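Local structure of CrtC domain-containing protein (Fusarium vanettenii 77-13-4, 7A0Q) at residues G57-S62 with L116-G121; L76-D81 with Y85-A90. The protein is a kievitone hydratase, a probably secreted fungal lyase expected to add water to the plant phytoalexin kievitone. One frame throughout, in Å; residues are numbered along the deposited sequence.

Contact 1 (G57-S62 with L116-G121); sequences GSWWSS and LDVSVG
Leu-116 and Val-118 press their methyl groups over the same face of the Trp-59 indole, packing strand 117-120 against the strand at 58-62 in the lipocalin-like N-terminal domain. No hydrogen bond crosses the gap: at the closest pairing, the CA atoms of Trp-59 and Val-118 are still 8.5 Å apart, so side chains alone bridge the two backbones. Two CH-pi contacts divide the indole between them. Leu-116 CD1 sits 3.6 Å from the centroid of the five-membered ring of Trp-59, somewhat toward its rim, while Val-118 CG1 lies 4.0 Å from the centroid of the six-membered ring, nearly on its normal. Leu-116 reaches the indole because its CG is trans to the backbone N (chi1 172°), which carries CD1 over the face of the five-membered ring and leaves CD2 out beyond its CD1-NE1 side. Further out, the indole N-H is bound to the carbonyl of Gln-51, Arg-207 makes a cation-pi contact with the same side chain, and Ile-125 packs on both Trp-59 and Val-118. Beyond Val-118, Ser-119 belongs to the magnesium site. The shortest approach across the contact runs from Leu-116 CD1 to Trp-59 NE1, at 3.3 Å.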
# COMPACT_ATOMS: atom_id res chain seq x y z
N GLY A 57 13.91 -6.06 1.77
CA GLY A 57 12.98 -4.95 1.90
C GLY A 57 11.56 -5.40 2.24
O GLY A 57 11.34 -6.19 3.16
N SER A 58 10.58 -4.85 1.51
CA SER A 58 9.18 -4.92 1.88
C SER A 58 8.34 -5.30 0.66
O SER A 58 8.58 -4.82 -0.45
CB SER A 58 8.74 -3.56 2.45
OG SER A 58 7.33 -3.44 2.57
N TRP A 59 7.34 -6.17 0.89
CA TRP A 59 6.40 -6.63 -0.13
C TRP A 59 5.00 -6.42 0.44
O TRP A 59 4.74 -6.83 1.57
CB TRP A 59 6.64 -8.11 -0.49
CG TRP A 59 7.99 -8.44 -1.09
CD1 TRP A 59 8.28 -8.62 -2.41
CD2 TRP A 59 9.23 -8.68 -0.38
NE1 TRP A 59 9.61 -8.94 -2.57
CE2 TRP A 59 10.21 -8.98 -1.34
CE3 TRP A 59 9.60 -8.65 0.97
CZ2 TRP A 59 11.54 -9.26 -1.00
CZ3 TRP A 59 10.92 -8.94 1.32
CH2 TRP A 59 11.87 -9.23 0.33
N TRP A 60 4.11 -5.79 -0.32
CA TRP A 60 2.89 -5.24 0.26
C TRP A 60 1.76 -5.24 -0.76
O TRP A 60 1.98 -4.94 -1.93
CB TRP A 60 3.19 -3.81 0.74
CG TRP A 60 2.17 -3.05 1.50
CD1 TRP A 60 2.17 -2.81 2.85
CD2 TRP A 60 1.05 -2.32 0.97
NE1 TRP A 60 1.12 -2.01 3.19
CE2 TRP A 60 0.41 -1.69 2.06
CE3 TRP A 60 0.53 -2.15 -0.32
CZ2 TRP A 60 -0.74 -0.91 1.91
CZ3 TRP A 60 -0.61 -1.36 -0.47
CH2 TRP A 60 -1.23 -0.75 0.64
N SER A 61 0.55 -5.59 -0.31
CA SER A 61 -0.60 -5.55 -1.20
C SER A 61 -1.84 -5.09 -0.46
O SER A 61 -2.06 -5.45 0.71
CB SER A 61 -0.88 -6.93 -1.87
OG SER A 61 -1.22 -7.95 -0.94
N SER A 62 -2.63 -4.26 -1.13
CA SER A 62 -3.97 -3.90 -0.67
C SER A 62 -4.97 -4.24 -1.77
O SER A 62 -4.92 -3.67 -2.86
CB SER A 62 -4.03 -2.43 -0.26
OG SER A 62 -3.84 -1.56 -1.37
N LEU A 116 10.72 -14.97 -5.55
CA LEU A 116 9.93 -14.29 -4.54
C LEU A 116 9.08 -15.34 -3.82
O LEU A 116 8.16 -15.90 -4.41
CB LEU A 116 9.06 -13.19 -5.15
CG LEU A 116 8.04 -12.55 -4.21
CD1 LEU A 116 8.71 -12.11 -2.90
CD2 LEU A 116 7.36 -11.38 -4.90
N ASP A 117 9.40 -15.58 -2.55
CA ASP A 117 8.64 -16.50 -1.71
C ASP A 117 8.99 -16.13 -0.26
O ASP A 117 9.94 -16.66 0.31
CB ASP A 117 8.96 -17.96 -2.03
CG ASP A 117 8.04 -18.95 -1.33
OD1 ASP A 117 7.34 -18.58 -0.37
OD2 ASP A 117 8.04 -20.14 -1.71
N VAL A 118 8.23 -15.20 0.30
CA VAL A 118 8.46 -14.71 1.66
C VAL A 118 7.29 -15.15 2.53
O VAL A 118 6.13 -15.10 2.11
CB VAL A 118 8.66 -13.18 1.72
CG1 VAL A 118 9.98 -12.76 1.02
CG2 VAL A 118 7.45 -12.45 1.14
N SER A 119 7.60 -15.60 3.75
CA SER A 119 6.54 -16.12 4.59
C SER A 119 6.95 -16.09 6.05
O SER A 119 8.14 -16.12 6.39
CB SER A 119 6.18 -17.55 4.19
OG SER A 119 7.30 -18.40 4.34
N VAL A 120 5.94 -16.05 6.92
CA VAL A 120 6.08 -16.40 8.33
C VAL A 120 4.99 -17.43 8.59
O VAL A 120 3.80 -17.10 8.51
CB VAL A 120 5.94 -15.19 9.27
CG1 VAL A 120 6.06 -15.64 10.73
CG2 VAL A 120 7.00 -14.12 8.95
N GLY A 121 5.38 -18.66 8.87
CA GLY A 121 4.37 -19.69 8.97
C GLY A 121 3.70 -19.92 7.62
O GLY A 121 4.32 -19.80 6.56

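Contact 2 (L76-D81 with Y85-A90); sequences LAHYLD and YTYFRA
Arg-89 and His-78 face each other as a hydrogen-bonded antiparallel pair, and their side chains run alongside each other from the same face of the sheet. At the base, the two backbones exchange bonds both ways, the shorter being Arg-89 N to His-78 O at 2.8 Å. From CB, the arginine sets CG between its own backbone N and carbonyl carbon (chi1 58°), then runs extended to NE. Its CG lies 3.9 Å from His-78 CB, and CD passes beside the imidazole. There Arg-89 NE donates to His-78 ND1 at 2.9 Å, lying in the imidazole plane but with the acceptor well tilted from the guanidinium plane; the bond is bent (139°). At the tip, Tyr-87 OH stands 3.3 Å above the plane of the Arg-89 guanidinium, over its centre, NH1 makes a weak hydrogen bond to the carbonyl of Gln-315, and NH2 has a long, weak ion pair with Glu-319. The far side of the histidine is tied down by Ser-58, bonded to NE2. At the next hydrogen-bonded pair, Leu-80 CB lies over a face of the Tyr-87 ring, 3.9 Å from its centroid, and Leu-80 CD2 continues to Tyr-87 CE2 at 3.6 Å. On the other face of the sheet, Ala-77 CB meets Phe-88 CZ at 3.8 Å, and the phenol of Tyr-79, hydrogen-bonded to Thr-110, crosses the side chain of Thr-86. That threonine forms part of the magnesium site with Ser-109 and Ser-119. Alternating hydrogen-bonded and non-hydrogen-bonded pairs joined by a short turn make this a beta hairpin of the lipocalin-like N-terminal domain.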
# COMPACT_ATOMS: atom_id res chain seq x y z
N LEU A 76 -5.41 -6.48 3.31
CA LEU A 76 -4.02 -6.06 3.34
C LEU A 76 -3.11 -7.24 3.63
O LEU A 76 -3.44 -8.09 4.47
CB LEU A 76 -3.81 -5.01 4.43
CG LEU A 76 -4.03 -3.54 4.08
CD1 LEU A 76 -5.26 -3.29 3.22
CD2 LEU A 76 -4.14 -2.81 5.38
N ALA A 77 -1.97 -7.31 2.94
CA ALA A 77 -0.93 -8.28 3.23
C ALA A 77 0.42 -7.58 3.16
O ALA A 77 0.65 -6.79 2.24
CB ALA A 77 -0.95 -9.45 2.25
N HIS A 78 1.31 -7.87 4.11
CA HIS A 78 2.59 -7.18 4.13
C HIS A 78 3.66 -8.06 4.77
O HIS A 78 3.47 -8.53 5.89
CB HIS A 78 2.46 -5.87 4.92
CG HIS A 78 3.75 -5.13 5.07
ND1 HIS A 78 4.11 -4.53 6.26
CD2 HIS A 78 4.76 -4.90 4.20
CE1 HIS A 78 5.29 -3.94 6.10
NE2 HIS A 78 5.71 -4.16 4.86
N TYR A 79 4.78 -8.25 4.07
CA TYR A 79 5.95 -8.92 4.62
C TYR A 79 7.11 -7.94 4.67
O TYR A 79 7.39 -7.26 3.68
CB TYR A 79 6.36 -10.14 3.78
CG TYR A 79 7.54 -10.91 4.34
CD1 TYR A 79 8.85 -10.51 4.08
CD2 TYR A 79 7.34 -12.05 5.11
CE1 TYR A 79 9.94 -11.23 4.59
CE2 TYR A 79 8.42 -12.77 5.62
CZ TYR A 79 9.71 -12.36 5.36
OH TYR A 79 10.76 -13.09 5.86
N LEU A 80 7.80 -7.88 5.80
CA LEU A 80 8.95 -7.01 5.96
C LEU A 80 10.16 -7.83 6.38
O LEU A 80 10.10 -8.59 7.35
CB LEU A 80 8.68 -5.92 7.01
CG LEU A 80 9.85 -4.95 7.21
CD1 LEU A 80 10.05 -4.08 5.97
CD2 LEU A 80 9.66 -4.08 8.44
N ASP A 81 11.26 -7.69 5.63
CA ASP A 81 12.54 -8.22 6.07
C ASP A 81 13.33 -7.12 6.77
O ASP A 81 13.42 -6.00 6.26
CB ASP A 81 13.36 -8.77 4.90
CG ASP A 81 14.71 -9.29 5.37
OD1 ASP A 81 14.72 -10.32 6.07
OD2 ASP A 81 15.74 -8.65 5.07
N TYR A 85 14.48 -8.91 12.79
CA TYR A 85 13.41 -9.89 12.70
C TYR A 85 12.73 -9.70 11.35
O TYR A 85 12.99 -8.74 10.63
CB TYR A 85 12.39 -9.73 13.84
CG TYR A 85 11.87 -8.31 14.04
CD1 TYR A 85 11.08 -7.69 13.08
CD2 TYR A 85 12.16 -7.60 15.20
CE1 TYR A 85 10.61 -6.40 13.26
CE2 TYR A 85 11.70 -6.30 15.39
CZ TYR A 85 10.92 -5.71 14.41
OH TYR A 85 10.45 -4.43 14.58
N THR A 86 11.86 -10.65 11.02
CA THR A 86 10.93 -10.48 9.91
C THR A 86 9.53 -10.44 10.47
O THR A 86 9.28 -10.81 11.62
CB THR A 86 11.04 -11.64 8.91
OG1 THR A 86 10.55 -12.83 9.54
CG2 THR A 86 12.47 -11.86 8.48
N TYR A 87 8.58 -10.01 9.64
CA TYR A 87 7.19 -10.21 10.04
C TYR A 87 6.31 -10.27 8.82
O TYR A 87 6.66 -9.81 7.73
CB TYR A 87 6.69 -9.15 11.02
CG TYR A 87 6.63 -7.70 10.57
CD1 TYR A 87 5.71 -7.26 9.62
CD2 TYR A 87 7.43 -6.74 11.18
CE1 TYR A 87 5.64 -5.92 9.25
CE2 TYR A 87 7.35 -5.40 10.82
CZ TYR A 87 6.46 -4.99 9.85
OH TYR A 87 6.38 -3.66 9.49
N PHE A 88 5.16 -10.92 9.01
CA PHE A 88 4.04 -10.83 8.09
C PHE A 88 2.86 -10.29 8.87
O PHE A 88 2.62 -10.69 10.02
CB PHE A 88 3.69 -12.20 7.50
CG PHE A 88 2.57 -12.17 6.48
CD1 PHE A 88 2.81 -11.79 5.16
CD2 PHE A 88 1.27 -12.51 6.85
CE1 PHE A 88 1.77 -11.77 4.23
CE2 PHE A 88 0.23 -12.49 5.93
CZ PHE A 88 0.48 -12.12 4.61
N ARG A 89 2.12 -9.37 8.25
CA ARG A 89 0.92 -8.84 8.88
C ARG A 89 -0.16 -8.69 7.82
O ARG A 89 0.12 -8.56 6.62
CB ARG A 89 1.21 -7.50 9.60
CG ARG A 89 1.79 -6.41 8.73
CD ARG A 89 2.24 -5.23 9.59
NE ARG A 89 2.73 -4.12 8.78
CZ ARG A 89 3.16 -2.97 9.28
NH1 ARG A 89 3.16 -2.78 10.61
NH2 ARG A 89 3.58 -2.00 8.48
N ALA A 90 -1.41 -8.76 8.26
CA ALA A 90 -2.53 -8.78 7.32
C ALA A 90 -3.79 -8.32 8.03
O ALA A 90 -3.91 -8.45 9.26
CB ALA A 90 -2.74 -10.18 6.73

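Overall arrangement
From the N terminus the chain first lays down 57-62, turns back through strand 72-81, and turns again into strand 86-94; contact 2 closes that second, tight hairpin. Strand 100-107 follows beside it, and only then does the chain reach 116-121, where contact 1 closes the much longer loop within which contact 2 is nested. The two contacts share a border, since 58-66 and 72-81 are neighbouring strands: Ser-61 N lies 2.8 Å from Ala-77 O, a probable hydrogen bond. Contact 2 thus joins strands edge to edge within the sheet, whereas contact 1 ties its face to strand 117-120, whose Ser-119 O touches Tyr-79 CE2.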